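Local coordinates for universal stress protein (Archaeoglobus fulgidus, PDB 3LOQ) that binds AMP and, as a member of the universal stress protein A family, probably acts in a nucleotide-linked stress response whose details are not known, at residues 199-204 with 228-233; 241-246 with 275-280; 253-258 with 279-284. All coordinates share one frame; numbering follows the deposited sequence.

Contact 1 of 3, residues 199-204 with 228-233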
ATOM      1  N   GLY A 199      -5.251  13.994 -12.591  1.00 60.52           N
ATOM      2  CA  GLY A 199      -6.179  12.911 -12.856  1.00 61.05           C
ATOM      3  C   GLY A 199      -7.630  13.174 -12.477  1.00 60.84           C
ATOM      4  O   GLY A 199      -8.114  14.313 -12.528  1.00 63.24           O
ATOM      5  N   GLU A 200      -8.321  12.094 -12.109  1.00 53.13           N
ATOM      6  CA  GLU A 200      -9.711  12.125 -11.679  1.00 53.64           C
ATOM      7  C   GLU A 200      -9.804  11.459 -10.320  1.00 53.00           C
ATOM      8  O   GLU A 200      -9.214  10.403 -10.101  1.00 54.88           O
ATOM      9  CB  GLU A 200     -10.595  11.316 -12.621  1.00 56.54           C
ATOM     10  CG  GLU A 200     -10.877  11.929 -13.962  1.00 73.08           C
ATOM     11  CD  GLU A 200     -11.637  10.970 -14.867  1.00 82.96           C
ATOM     12  OE1 GLU A 200     -11.674  11.204 -16.099  1.00 90.71           O
ATOM     13  OE2 GLU A 200     -12.191   9.979 -14.339  1.00 79.39           O
ATOM     14  N   LEU A 201     -10.584  12.053  -9.429  1.00 44.02           N
ATOM     15  CA  LEU A 201     -10.823  11.481  -8.116  1.00 39.53           C
ATOM     16  C   LEU A 201     -12.187  10.841  -8.100  1.00 40.91           C
ATOM     17  O   LEU A 201     -13.169  11.433  -8.539  1.00 44.85           O
ATOM     18  CB  LEU A 201     -10.750  12.566  -7.046  1.00 36.20           C
ATOM     19  CG  LEU A 201     -11.089  12.187  -5.620  1.00 40.35           C
ATOM     20  CD1 LEU A 201     -10.147  11.114  -5.110  1.00 36.92           C
ATOM     21  CD2 LEU A 201     -10.983  13.453  -4.788  1.00 43.91           C
ATOM     22  N   HIS A 202     -12.238   9.610  -7.609  1.00 40.15           N
ATOM     23  CA  HIS A 202     -13.488   8.887  -7.494  1.00 37.77           C
ATOM     24  C   HIS A 202     -13.634   8.455  -6.057  1.00 37.09           C
ATOM     25  O   HIS A 202     -12.679   7.999  -5.455  1.00 39.34           O
ATOM     26  CB  HIS A 202     -13.491   7.669  -8.422  1.00 37.74           C
ATOM     27  CG  HIS A 202     -13.855   7.991  -9.839  1.00 47.49           C
ATOM     28  ND1 HIS A 202     -12.915   8.316 -10.797  1.00 48.10           N
ATOM     29  CD2 HIS A 202     -15.061   8.052 -10.456  1.00 43.31           C
ATOM     30  CE1 HIS A 202     -13.523   8.544 -11.947  1.00 45.84           C
ATOM     31  NE2 HIS A 202     -14.825   8.395 -11.768  1.00 47.46           N
ATOM     32  N   ILE A 203     -14.828   8.616  -5.510  1.00 40.57           N
ATOM     33  CA  ILE A 203     -15.094   8.292  -4.120  1.00 41.92           C
ATOM     34  C   ILE A 203     -16.282   7.349  -4.066  1.00 44.76           C
ATOM     35  O   ILE A 203     -17.342   7.668  -4.599  1.00 44.55           O
ATOM     36  CB  ILE A 203     -15.425   9.560  -3.321  1.00 40.54           C
ATOM     37  CG1 ILE A 203     -14.289  10.574  -3.455  1.00 40.30           C
ATOM     38  CG2 ILE A 203     -15.676   9.226  -1.851  1.00 35.81           C
ATOM     39  CD1 ILE A 203     -14.535  11.855  -2.742  1.00 39.68           C
ATOM     40  N   ILE A 204     -16.102   6.174  -3.469  1.00 40.28           N
ATOM     41  CA  ILE A 204     -17.228   5.275  -3.240  1.00 40.27           C
ATOM     42  C   ILE A 204     -17.526   5.102  -1.750  1.00 39.66           C
ATOM     43  O   ILE A 204     -16.623   4.889  -0.944  1.00 37.36           O
ATOM     44  CB  ILE A 204     -17.019   3.892  -3.896  1.00 46.03           C
ATOM     45  CG1 ILE A 204     -18.216   2.975  -3.610  1.00 49.15           C
ATOM     46  CG2 ILE A 204     -15.707   3.247  -3.419  1.00 37.74           C
ATOM     47  CD1 ILE A 204     -18.167   1.638  -4.356  1.00 49.23           C
ATOM     48  N   ILE A 228     -10.686  20.185  -8.363  1.00 65.08           N
ATOM     49  CA  ILE A 228     -10.409  18.779  -8.639  1.00 57.79           C
ATOM     50  C   ILE A 228     -11.593  18.128  -9.338  1.00 55.49           C
ATOM     51  O   ILE A 228     -12.747  18.399  -8.997  1.00 52.75           O
ATOM     52  CB  ILE A 228     -10.125  18.006  -7.343  1.00 55.80           C
ATOM     53  CG1 ILE A 228      -8.803  18.464  -6.737  1.00 52.66           C
ATOM     54  CG2 ILE A 228     -10.077  16.516  -7.613  1.00 55.38           C
ATOM     55  CD1 ILE A 228      -8.666  18.132  -5.267  1.00 51.01           C
ATOM     56  N   GLU A 229     -11.314  17.269 -10.316  1.00 49.13           N
ATOM     57  CA  GLU A 229     -12.388  16.520 -10.950  1.00 48.94           C
ATOM     58  C   GLU A 229     -12.750  15.296 -10.099  1.00 46.81           C
ATOM     59  O   GLU A 229     -11.953  14.364  -9.940  1.00 40.56           O
ATOM     60  CB  GLU A 229     -12.038  16.117 -12.382  1.00 49.72           C
ATOM     61  CG  GLU A 229     -13.168  15.378 -13.072  1.00 57.52           C
ATOM     62  CD  GLU A 229     -12.748  14.753 -14.400  1.00 72.34           C
ATOM     63  OE1 GLU A 229     -11.591  14.973 -14.843  1.00 67.12           O
ATOM     64  OE2 GLU A 229     -13.584  14.039 -15.000  1.00 77.56           O
ATOM     65  N   VAL A 230     -13.957  15.319  -9.544  1.00 43.83           N
ATOM     66  CA  VAL A 230     -14.345  14.329  -8.559  1.00 45.43           C
ATOM     67  C   VAL A 230     -15.700  13.725  -8.912  1.00 46.89           C
ATOM     68  O   VAL A 230     -16.585  14.411  -9.397  1.00 47.99           O
ATOM     69  CB  VAL A 230     -14.407  14.970  -7.172  1.00 43.60           C
ATOM     70  CG1 VAL A 230     -15.401  16.119  -7.177  1.00 40.34           C
ATOM     71  CG2 VAL A 230     -14.789  13.947  -6.125  1.00 37.37           C
ATOM     72  N   HIS A 231     -15.852  12.428  -8.689  1.00 50.36           N
ATOM     73  CA  HIS A 231     -17.140  11.778  -8.889  1.00 48.68           C
ATOM     74  C   HIS A 231     -17.431  10.903  -7.690  1.00 51.51           C
ATOM     75  O   HIS A 231     -16.604  10.078  -7.290  1.00 51.58           O
ATOM     76  CB  HIS A 231     -17.137  10.922 -10.149  1.00 45.26           C
ATOM     77  CG  HIS A 231     -16.798  11.686 -11.386  1.00 54.90           C
ATOM     78  ND1 HIS A 231     -17.721  12.467 -12.055  1.00 55.79           N
ATOM     79  CD2 HIS A 231     -15.636  11.797 -12.073  1.00 53.05           C
ATOM     80  CE1 HIS A 231     -17.141  13.023 -13.102  1.00 60.97           C
ATOM     81  NE2 HIS A 231     -15.878  12.633 -13.138  1.00 62.40           N
ATOM     82  N   VAL A 232     -18.617  11.077  -7.131  1.00 47.56           N
ATOM     83  CA  VAL A 232     -18.995  10.358  -5.937  1.00 46.46           C
ATOM     84  C   VAL A 232     -19.955   9.217  -6.264  1.00 53.12           C
ATOM     85  O   VAL A 232     -20.877   9.384  -7.056  1.00 60.17           O
ATOM     86  CB  VAL A 232     -19.574  11.332  -4.903  1.00 45.89           C
ATOM     87  CG1 VAL A 232     -20.538  10.627  -3.986  1.00 51.12           C
ATOM     88  CG2 VAL A 232     -18.425  11.982  -4.128  1.00 38.12           C
ATOM     89  N   HIS A 233     -19.717   8.049  -5.671  1.00 51.84           N
ATOM     90  CA  HIS A 233     -20.503   6.860  -5.971  1.00 50.99           C
ATOM     91  C   HIS A 233     -21.080   6.265  -4.703  1.00 52.03           C
ATOM     92  O   HIS A 233     -20.344   5.903  -3.792  1.00 50.33           O
ATOM     93  CB  HIS A 233     -19.634   5.825  -6.671  1.00 52.07           C
ATOM     94  CG  HIS A 233     -18.982   6.334  -7.917  1.00 56.73           C
ATOM     95  ND1 HIS A 233     -19.654   6.455  -9.113  1.00 64.27           N
ATOM     96  CD2 HIS A 233     -17.720   6.761  -8.151  1.00 57.52           C
ATOM     97  CE1 HIS A 233     -18.833   6.928 -10.032  1.00 64.31           C
ATOM     98  NE2 HIS A 233     -17.652   7.125  -9.474  1.00 61.33           N
TER
HETATM   99  O   HOH W   1      -8.340  16.964 -11.042  1.00 52.36           O
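With CG lying beside the backbone N in both His202 (chi1 -82°) and His231 (chi1 -57°), the two imidazoles rise from neighbouring parallel strands on the same face of the sheet and run side by side. Their planes differ by only 29°, but the rings are offset with little overlap; the nearest approach is His202 NE2 to His231 CD2, 3.5 Å. His233 completes an aromatic cluster, meeting the edge of the His202 ring with its own, the two centroids 5.2 Å apart.

Four backbone hydrogen bonds hold the strands in register, from Leu201 N to Glu229 O (2.7 Å) through to His233 N on Ile203 O. A water continues the pairing by linking Gly199 O to Glu229 N. On the other face Leu201 and Ile203 lie against Val230 and Val232, with Ile203 CD1 4.0 Å from Val230 CG2, and Ile223 of helix 213-225 covers part of this apolar layer.

The extended side chain of Glu229 lies alongside Glu200 and reaches His231, whose NE2 donates from close to its ring plane to the anti side of Glu229 OE2 (3.3 Å). Replacing His231 by a leucine would probably leave Glu229 OE2 without this donor and its carboxylate freer to turn against Glu200. Glu200 OE1 and Glu229 OE2 stand 3.6 Å apart, a pairing of like charges that could favour a proton on one carboxylate, while the acidic surroundings would tend to stabilise a positive charge on His231.

Contact 2 of 3, residues 241-246 with 275-280; sequences KAILAK and ESVIRR
Leu244 and Val277, their CA atoms 6.6 Å apart, mark where the helical segments 241-246 and 275-280 draw closest. The two axes pass within 9.7 Å and run in broadly the same direction, inclined by 31°, and a few side chains make the contact.

Leu244 does most of the work. Its CG is anti to the carbonyl carbon (chi1 -73°), which sends the isobutyl group across to the last turn of the partner helix, where the two methyls find different targets. CD2 lies 3.9 Å from the carbonyl oxygen Val277 O, against the backbone of that turn. CD1 rests 3.7 Å from Arg280 CB. The Arg280 side chain, bent at its second and third torsions, crosses Leu244 at about a right angle and brings NE to 3.9 Å from the same CD1, so one methyl touches both the aliphatic root and the guanidinium end. Arg280 is exposed and poorly ordered, and this outer edge is therefore less sharply defined than the rest.

Deeper down, Ile243 and Val277 cross perpendicularly and meet through their CG2 methyls at 4.1 Å. All of this is van der Waals contact. Glu275 and Arg279 are paired on another flank of helix 273-280: Arg279 NH1 makes a salt bridge to Glu275 OE1 (2.8 Å), and the Glu275 carboxylate is also paired with Lys136 and Lys139 of helix 136-142.

Each helix leads into one of two adjacent parallel strands, 254-258 and 285-288. Neighbouring helices laid side by side in this way, running in similar directions over a parallel sheet, are characteristic of the Rossmann-like alpha/beta fold of universal stress proteins.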
ATOM      1  N   LYS A 241     -17.048  -6.108  -2.458  1.00 49.34           N
ATOM      2  CA  LYS A 241     -17.639  -6.399  -3.756  1.00 50.83           C
ATOM      3  C   LYS A 241     -17.965  -5.118  -4.491  1.00 49.66           C
ATOM      4  O   LYS A 241     -17.653  -4.976  -5.681  1.00 56.20           O
ATOM      5  CB  LYS A 241     -18.908  -7.240  -3.602  1.00 55.20           C
ATOM      6  CG  LYS A 241     -18.636  -8.727  -3.410  1.00 66.28           C
ATOM      7  CD  LYS A 241     -19.931  -9.495  -3.188  1.00 74.04           C
ATOM      8  CE  LYS A 241     -19.675 -10.980  -3.010  1.00 78.25           C
ATOM      9  NZ  LYS A 241     -20.939 -11.715  -2.741  1.00 81.50           N
ATOM     10  N   ALA A 242     -18.600  -4.186  -3.784  1.00 37.41           N
ATOM     11  CA  ALA A 242     -18.974  -2.914  -4.390  1.00 42.54           C
ATOM     12  C   ALA A 242     -17.742  -2.108  -4.804  1.00 43.76           C
ATOM     13  O   ALA A 242     -17.720  -1.485  -5.860  1.00 48.35           O
ATOM     14  CB  ALA A 242     -19.861  -2.111  -3.449  1.00 41.25           C
ATOM     15  N   ILE A 243     -16.711  -2.143  -3.971  1.00 41.91           N
ATOM     16  CA  ILE A 243     -15.480  -1.429  -4.262  1.00 43.12           C
ATOM     17  C   ILE A 243     -14.772  -1.943  -5.510  1.00 37.32           C
ATOM     18  O   ILE A 243     -14.384  -1.153  -6.362  1.00 41.75           O
ATOM     19  CB  ILE A 243     -14.527  -1.474  -3.066  1.00 45.79           C
ATOM     20  CG1 ILE A 243     -15.105  -0.615  -1.937  1.00 34.85           C
ATOM     21  CG2 ILE A 243     -13.100  -1.031  -3.486  1.00 30.52           C
ATOM     22  CD1 ILE A 243     -14.462  -0.887  -0.566  1.00 34.74           C
ATOM     23  N   LEU A 244     -14.605  -3.261  -5.616  1.00 40.02           N
ATOM     24  CA  LEU A 244     -13.946  -3.860  -6.782  1.00 44.23           C
ATOM     25  C   LEU A 244     -14.789  -3.702  -8.054  1.00 47.35           C
ATOM     26  O   LEU A 244     -14.257  -3.498  -9.150  1.00 45.65           O
ATOM     27  CB  LEU A 244     -13.651  -5.337  -6.532  1.00 43.74           C
ATOM     28  CG  LEU A 244     -12.509  -5.599  -5.554  1.00 44.98           C
ATOM     29  CD1 LEU A 244     -12.519  -7.031  -5.104  1.00 44.58           C
ATOM     30  CD2 LEU A 244     -11.173  -5.250  -6.176  1.00 41.29           C
ATOM     31  N   ALA A 245     -16.104  -3.802  -7.893  1.00 41.49           N
ATOM     32  CA  ALA A 245     -17.015  -3.619  -9.001  1.00 45.92           C
ATOM     33  C   ALA A 245     -16.912  -2.197  -9.526  1.00 48.12           C
ATOM     34  O   ALA A 245     -16.954  -1.977 -10.730  1.00 47.45           O
ATOM     35  CB  ALA A 245     -18.436  -3.925  -8.573  1.00 44.64           C
ATOM     36  N   LYS A 246     -16.774  -1.231  -8.622  1.00 51.42           N
ATOM     37  CA  LYS A 246     -16.661   0.166  -9.032  1.00 48.72           C
ATOM     38  C   LYS A 246     -15.350   0.371  -9.754  1.00 47.08           C
ATOM     39  O   LYS A 246     -15.312   1.008 -10.797  1.00 45.60           O
ATOM     40  CB  LYS A 246     -16.695   1.106  -7.834  1.00 50.15           C
ATOM     41  CG  LYS A 246     -17.874   2.052  -7.791  1.00 58.78           C
ATOM     42  CD  LYS A 246     -18.149   2.756  -9.102  1.00 58.86           C
ATOM     43  CE  LYS A 246     -19.631   3.112  -9.146  1.00 66.77           C
ATOM     44  NZ  LYS A 246     -20.222   3.083 -10.520  1.00 75.09           N
ATOM     45  N   GLU A 275      -8.472  -6.916   3.233  1.00 36.30           N
ATOM     46  CA  GLU A 275      -7.819  -8.136   2.777  1.00 36.86           C
ATOM     47  C   GLU A 275      -8.442  -8.595   1.453  1.00 42.24           C
ATOM     48  O   GLU A 275      -7.722  -8.927   0.504  1.00 40.94           O
ATOM     49  CB  GLU A 275      -7.864  -9.264   3.825  1.00 39.39           C
ATOM     50  CG  GLU A 275      -6.971 -10.481   3.445  1.00 26.57           C
ATOM     51  CD  GLU A 275      -7.600 -11.371   2.369  1.00 34.47           C
ATOM     52  OE1 GLU A 275      -8.845 -11.341   2.227  1.00 31.68           O
ATOM     53  OE2 GLU A 275      -6.859 -12.101   1.670  1.00 37.07           O
ATOM     54  N   SER A 276      -9.773  -8.607   1.393  1.00 38.84           N
ATOM     55  CA  SER A 276     -10.454  -8.979   0.161  1.00 42.77           C
ATOM     56  C   SER A 276     -10.163  -8.021  -1.002  1.00 43.51           C
ATOM     57  O   SER A 276      -9.879  -8.452  -2.122  1.00 49.40           O
ATOM     58  CB  SER A 276     -11.956  -9.077   0.393  1.00 40.57           C
ATOM     59  OG  SER A 276     -12.232 -10.074   1.342  1.00 45.70           O
ATOM     60  N   VAL A 277     -10.261  -6.723  -0.749  1.00 37.49           N
ATOM     61  CA  VAL A 277     -10.009  -5.753  -1.801  1.00 36.72           C
ATOM     62  C   VAL A 277      -8.591  -5.916  -2.323  1.00 37.98           C
ATOM     63  O   VAL A 277      -8.370  -6.038  -3.532  1.00 37.11           O
ATOM     64  CB  VAL A 277     -10.242  -4.301  -1.316  1.00 33.76           C
ATOM     65  CG1 VAL A 277      -9.612  -3.272  -2.294  1.00 28.68           C
ATOM     66  CG2 VAL A 277     -11.725  -4.053  -1.141  1.00 28.83           C
ATOM     67  N   ILE A 278      -7.635  -5.922  -1.405  1.00 32.47           N
ATOM     68  CA  ILE A 278      -6.235  -6.019  -1.770  1.00 33.47           C
ATOM     69  C   ILE A 278      -5.954  -7.305  -2.553  1.00 38.92           C
ATOM     70  O   ILE A 278      -5.205  -7.300  -3.527  1.00 41.57           O
ATOM     71  CB  ILE A 278      -5.342  -5.971  -0.515  1.00 33.91           C
ATOM     72  CG1 ILE A 278      -5.413  -4.585   0.135  1.00 34.67           C
ATOM     73  CG2 ILE A 278      -3.897  -6.350  -0.859  1.00 30.83           C
ATOM     74  CD1 ILE A 278      -4.771  -4.508   1.484  1.00 32.43           C
ATOM     75  N   ARG A 279      -6.580  -8.400  -2.151  1.00 32.15           N
ATOM     76  CA  ARG A 279      -6.262  -9.691  -2.751  1.00 33.12           C
ATOM     77  C   ARG A 279      -6.766  -9.805  -4.186  1.00 38.35           C
ATOM     78  O   ARG A 279      -6.074 -10.349  -5.027  1.00 37.70           O
ATOM     79  CB  ARG A 279      -6.846 -10.816  -1.920  1.00 39.87           C
ATOM     80  CG  ARG A 279      -6.410 -12.213  -2.353  1.00 42.43           C
ATOM     81  CD  ARG A 279      -6.969 -13.264  -1.374  1.00 41.68           C
ATOM     82  NE  ARG A 279      -8.264 -13.716  -1.837  1.00 52.58           N
ATOM     83  CZ  ARG A 279      -9.425 -13.463  -1.249  1.00 49.82           C
ATOM     84  NH1 ARG A 279      -9.489 -12.770  -0.124  1.00 42.93           N
ATOM     85  NH2 ARG A 279     -10.531 -13.928  -1.809  1.00 58.69           N
ATOM     86  N   ARG A 280      -7.955  -9.270  -4.458  1.00 34.81           N
ATOM     87  CA  ARG A 280      -8.604  -9.449  -5.752  1.00 44.02           C
ATOM     88  C   ARG A 280      -8.414  -8.244  -6.665  1.00 46.79           C
ATOM     89  O   ARG A 280      -8.829  -8.261  -7.827  1.00 45.59           O
ATOM     90  CB  ARG A 280     -10.098  -9.754  -5.564  1.00 48.84           C
ATOM     91  CG  ARG A 280     -10.378 -10.677  -4.377  1.00 61.55           C
ATOM     92  CD  ARG A 280     -11.564 -11.602  -4.590  1.00 76.24           C
ATOM     93  NE  ARG A 280     -12.839 -10.898  -4.683  1.00 83.64           N
ATOM     94  CZ  ARG A 280     -13.651 -10.979  -5.734  1.00 90.36           C
ATOM     95  NH1 ARG A 280     -13.302 -11.735  -6.771  1.00 91.16           N
ATOM     96  NH2 ARG A 280     -14.803 -10.307  -5.751  1.00 88.30           N
TER

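Contact 3 of 3, residues 253-258 with 279-284. With ACT (acetate ion), chain H.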
ATOM      1  N   THR A 253      -7.236   3.428 -11.572  1.00 36.22           N
ATOM      2  CA  THR A 253      -5.845   2.971 -11.667  1.00 38.34           C
ATOM      3  C   THR A 253      -5.222   2.605 -10.299  1.00 42.82           C
ATOM      4  O   THR A 253      -4.176   1.960 -10.228  1.00 43.78           O
ATOM      5  CB  THR A 253      -4.991   4.047 -12.343  1.00 38.07           C
ATOM      6  OG1 THR A 253      -5.176   5.295 -11.663  1.00 38.04           O
ATOM      7  CG2 THR A 253      -5.431   4.225 -13.791  1.00 31.76           C
ATOM      8  N   THR A 254      -5.860   3.021  -9.210  1.00 36.92           N
ATOM      9  CA  THR A 254      -5.405   2.617  -7.889  1.00 32.58           C
ATOM     10  C   THR A 254      -6.570   2.795  -6.928  1.00 34.52           C
ATOM     11  O   THR A 254      -7.497   3.555  -7.211  1.00 36.13           O
ATOM     12  CB  THR A 254      -4.163   3.419  -7.444  1.00 32.00           C
ATOM     13  OG1 THR A 254      -3.627   2.883  -6.225  1.00 30.58           O
ATOM     14  CG2 THR A 254      -4.513   4.865  -7.231  1.00 30.30           C
ATOM     15  N   ILE A 255      -6.550   2.066  -5.820  1.00 34.07           N
ATOM     16  CA  ILE A 255      -7.586   2.209  -4.804  1.00 34.44           C
ATOM     17  C   ILE A 255      -6.946   2.706  -3.517  1.00 38.43           C
ATOM     18  O   ILE A 255      -5.944   2.144  -3.074  1.00 35.07           O
ATOM     19  CB  ILE A 255      -8.265   0.872  -4.509  1.00 35.57           C
ATOM     20  CG1 ILE A 255      -9.054   0.395  -5.724  1.00 31.54           C
ATOM     21  CG2 ILE A 255      -9.208   1.017  -3.322  1.00 37.38           C
ATOM     22  CD1 ILE A 255      -9.405  -1.096  -5.671  1.00 31.90           C
ATOM     23  N   PHE A 256      -7.493   3.776  -2.937  1.00 41.06           N
ATOM     24  CA  PHE A 256      -7.009   4.275  -1.654  1.00 33.09           C
ATOM     25  C   PHE A 256      -8.063   3.921  -0.623  1.00 38.91           C
ATOM     26  O   PHE A 256      -9.265   4.013  -0.901  1.00 42.07           O
ATOM     27  CB  PHE A 256      -6.829   5.787  -1.658  1.00 32.87           C
ATOM     28  CG  PHE A 256      -5.572   6.270  -2.329  1.00 37.96           C
ATOM     29  CD1 PHE A 256      -4.875   5.467  -3.214  1.00 38.84           C
ATOM     30  CD2 PHE A 256      -5.105   7.562  -2.091  1.00 32.98           C
ATOM     31  CE1 PHE A 256      -3.714   5.928  -3.848  1.00 31.15           C
ATOM     32  CE2 PHE A 256      -3.953   8.031  -2.715  1.00 31.79           C
ATOM     33  CZ  PHE A 256      -3.257   7.208  -3.598  1.00 36.62           C
HETATM   34  N   MSE A 257      -7.630   3.526   0.567  1.00 34.57           N
HETATM   35  CA  MSE A 257      -8.580   3.233   1.639  1.00 32.55           C
HETATM   36  C   MSE A 257      -7.939   3.421   3.013  1.00 29.30           C
HETATM   37  O   MSE A 257      -6.728   3.611   3.123  1.00 33.66           O
HETATM   38  CB  MSE A 257      -9.148   1.815   1.483  1.00 32.27           C
HETATM   39  CG  MSE A 257      -8.118   0.706   1.576  1.00 34.33           C
HETATM   40 SE   MSE A 257      -8.760  -1.010   0.842  0.70 38.02          SE
HETATM   41  CE  MSE A 257     -10.509  -1.111   1.701  1.00 26.53           C
ATOM     42  N   GLY A 258      -8.759   3.376   4.056  1.00 35.43           N
ATOM     43  CA  GLY A 258      -8.275   3.487   5.415  1.00 36.59           C
ATOM     44  C   GLY A 258      -8.459   2.193   6.175  1.00 35.66           C
ATOM     45  O   GLY A 258      -9.312   1.391   5.833  1.00 42.78           O
ATOM     46  N   ARG A 279      -6.580  -8.400  -2.151  1.00 32.15           N
ATOM     47  CA  ARG A 279      -6.262  -9.691  -2.751  1.00 33.12           C
ATOM     48  C   ARG A 279      -6.766  -9.805  -4.186  1.00 38.35           C
ATOM     49  O   ARG A 279      -6.074 -10.349  -5.027  1.00 37.70           O
ATOM     50  CB  ARG A 279      -6.846 -10.816  -1.920  1.00 39.87           C
ATOM     51  CG  ARG A 279      -6.410 -12.213  -2.353  1.00 42.43           C
ATOM     52  CD  ARG A 279      -6.969 -13.264  -1.374  1.00 41.68           C
ATOM     53  NE  ARG A 279      -8.264 -13.716  -1.837  1.00 52.58           N
ATOM     54  CZ  ARG A 279      -9.425 -13.463  -1.249  1.00 49.82           C
ATOM     55  NH1 ARG A 279      -9.489 -12.770  -0.124  1.00 42.93           N
ATOM     56  NH2 ARG A 279     -10.531 -13.928  -1.809  1.00 58.69           N
ATOM     57  N   ARG A 280      -7.955  -9.270  -4.458  1.00 34.81           N
ATOM     58  CA  ARG A 280      -8.604  -9.449  -5.752  1.00 44.02           C
ATOM     59  C   ARG A 280      -8.414  -8.244  -6.665  1.00 46.79           C
ATOM     60  O   ARG A 280      -8.829  -8.261  -7.827  1.00 45.59           O
ATOM     61  CB  ARG A 280     -10.098  -9.754  -5.564  1.00 48.84           C
ATOM     62  CG  ARG A 280     -10.378 -10.677  -4.377  1.00 61.55           C
ATOM     63  CD  ARG A 280     -11.564 -11.602  -4.590  1.00 76.24           C
ATOM     64  NE  ARG A 280     -12.839 -10.898  -4.683  1.00 83.64           N
ATOM     65  CZ  ARG A 280     -13.651 -10.979  -5.734  1.00 90.36           C
ATOM     66  NH1 ARG A 280     -13.302 -11.735  -6.771  1.00 91.16           N
ATOM     67  NH2 ARG A 280     -14.803 -10.307  -5.751  1.00 88.30           N
ATOM     68  N   SER A 281      -7.767  -7.205  -6.151  1.00 36.01           N
ATOM     69  CA  SER A 281      -7.561  -6.007  -6.953  1.00 40.43           C
ATOM     70  C   SER A 281      -6.474  -6.224  -7.990  1.00 36.66           C
ATOM     71  O   SER A 281      -5.405  -6.748  -7.680  1.00 38.54           O
ATOM     72  CB  SER A 281      -7.220  -4.786  -6.087  1.00 34.61           C
ATOM     73  OG  SER A 281      -6.731  -3.737  -6.905  1.00 36.20           O
ATOM     74  N   PRO A 282      -6.751  -5.810  -9.233  1.00 36.64           N
ATOM     75  CA  PRO A 282      -5.821  -5.853 -10.363  1.00 39.27           C
ATOM     76  C   PRO A 282      -4.906  -4.617 -10.376  1.00 43.56           C
ATOM     77  O   PRO A 282      -4.015  -4.532 -11.233  1.00 46.75           O
ATOM     78  CB  PRO A 282      -6.746  -5.820 -11.589  1.00 35.64           C
ATOM     79  CG  PRO A 282      -8.129  -5.474 -11.063  1.00 39.47           C
ATOM     80  CD  PRO A 282      -8.025  -5.179  -9.599  1.00 32.52           C
ATOM     81  N   VAL A 283      -5.132  -3.675  -9.458  1.00 35.08           N
ATOM     82  CA  VAL A 283      -4.307  -2.461  -9.378  1.00 38.52           C
ATOM     83  C   VAL A 283      -3.761  -2.248  -7.966  1.00 40.59           C
ATOM     84  O   VAL A 283      -4.193  -2.902  -7.017  1.00 33.82           O
ATOM     85  CB  VAL A 283      -5.058  -1.174  -9.854  1.00 34.68           C
ATOM     86  CG1 VAL A 283      -5.562  -1.338 -11.293  1.00 24.71           C
ATOM     87  CG2 VAL A 283      -6.217  -0.798  -8.888  1.00 33.18           C
ATOM     88  N   PRO A 284      -2.785  -1.347  -7.822  1.00 33.82           N
ATOM     89  CA  PRO A 284      -2.195  -1.253  -6.484  1.00 30.48           C
ATOM     90  C   PRO A 284      -3.162  -0.630  -5.468  1.00 35.12           C
ATOM     91  O   PRO A 284      -3.951   0.251  -5.813  1.00 39.47           O
ATOM     92  CB  PRO A 284      -0.954  -0.375  -6.709  1.00 31.11           C
ATOM     93  CG  PRO A 284      -0.627  -0.577  -8.225  1.00 29.97           C
ATOM     94  CD  PRO A 284      -1.968  -0.692  -8.863  1.00 27.97           C
TER
HETATM   95  C   ACT H 276     -13.189   2.278   3.964  1.00 57.19           C
HETATM   96  O   ACT H 276     -14.176   3.026   3.675  1.00 50.28           O
HETATM   97  OXT ACT H 276     -12.080   2.882   4.230  1.00 42.78           O
HETATM   98  CH3 ACT H 276     -13.354   0.752   3.942  1.00 40.54           C
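This is the buried start of a parallel strand pairing: Thr254 and Ile255, at the beginning of strand 254-258, grip Pro284, the residue just before strand 285-288. The grip falls on one atom, Pro284 O, which accepts two hydrogen bonds. Ile255 N lies 3.2 Å from Pro284 O, in the carbonyl plane, and its bond is nearly straight at 165°. Thr254 OG1 donates to Pro284 O at 2.7 Å from above that plane, 47° out of it. The hydroxyl gets there because it is anti to the backbone N of its own residue (chi1 -172°), and Tyr158 OH is a further partner for it. The pairing then carries on between the backbones of Ile255 and Phe286.

Val283 fills the step before the strand. Its CB sits 3.3 Å from Thr253 O, and its CG2 lies 3.6 Å from Thr254 CA. Ser281, the first residue to leave the helix, turns its hydroxyl onto the chain ahead, OG donating to Val283 O at 2.7 Å, which helps fix the bend between helix and strand. The same OG has Ile255 CD1 at its side, 4.0 Å away. The ring of Pro284 packs against Tyr158 and Phe160, placing this junction beside strand 157-160 of the AMP-binding half.

At the far end of strand 254-258, Gly258 N makes a weak hydrogen bond of 3.4 Å to OXT of an acetate that probably came from the crystallisation liquor. Gly258 ends its strand much as Gly130, which binds AMP, ends strand 126-130. A helix returning through a short turn to a strand beside the previous parallel one is the beta-alpha-beta crossover of this alpha/beta fold.

Overall arrangement
From the N-terminal side, contact 1 comes first, closing the beta-alpha-beta unit in which helix 213-225 joins strands 200-206 and 230-235. It is complete before contact 2 opens, yet the two touch: His233 and Ile204 pack against Lys246, and Ile204 also reaches Ala242. Contact 2 closes the loop from helix 239-249 to the last turn of helix 273-280. Contact 3 opens within that loop, at strand 254-258, and closes slightly beyond it, on the residues just after the helix; the segments overlap at Arg279 and Arg280. Val277 meets Ile255 and Leu244 meets Ser281, so contacts 2 and 3 pack against each other. Helix 273-280 leads to strand 285-288, paired with 254-258 and 157-160.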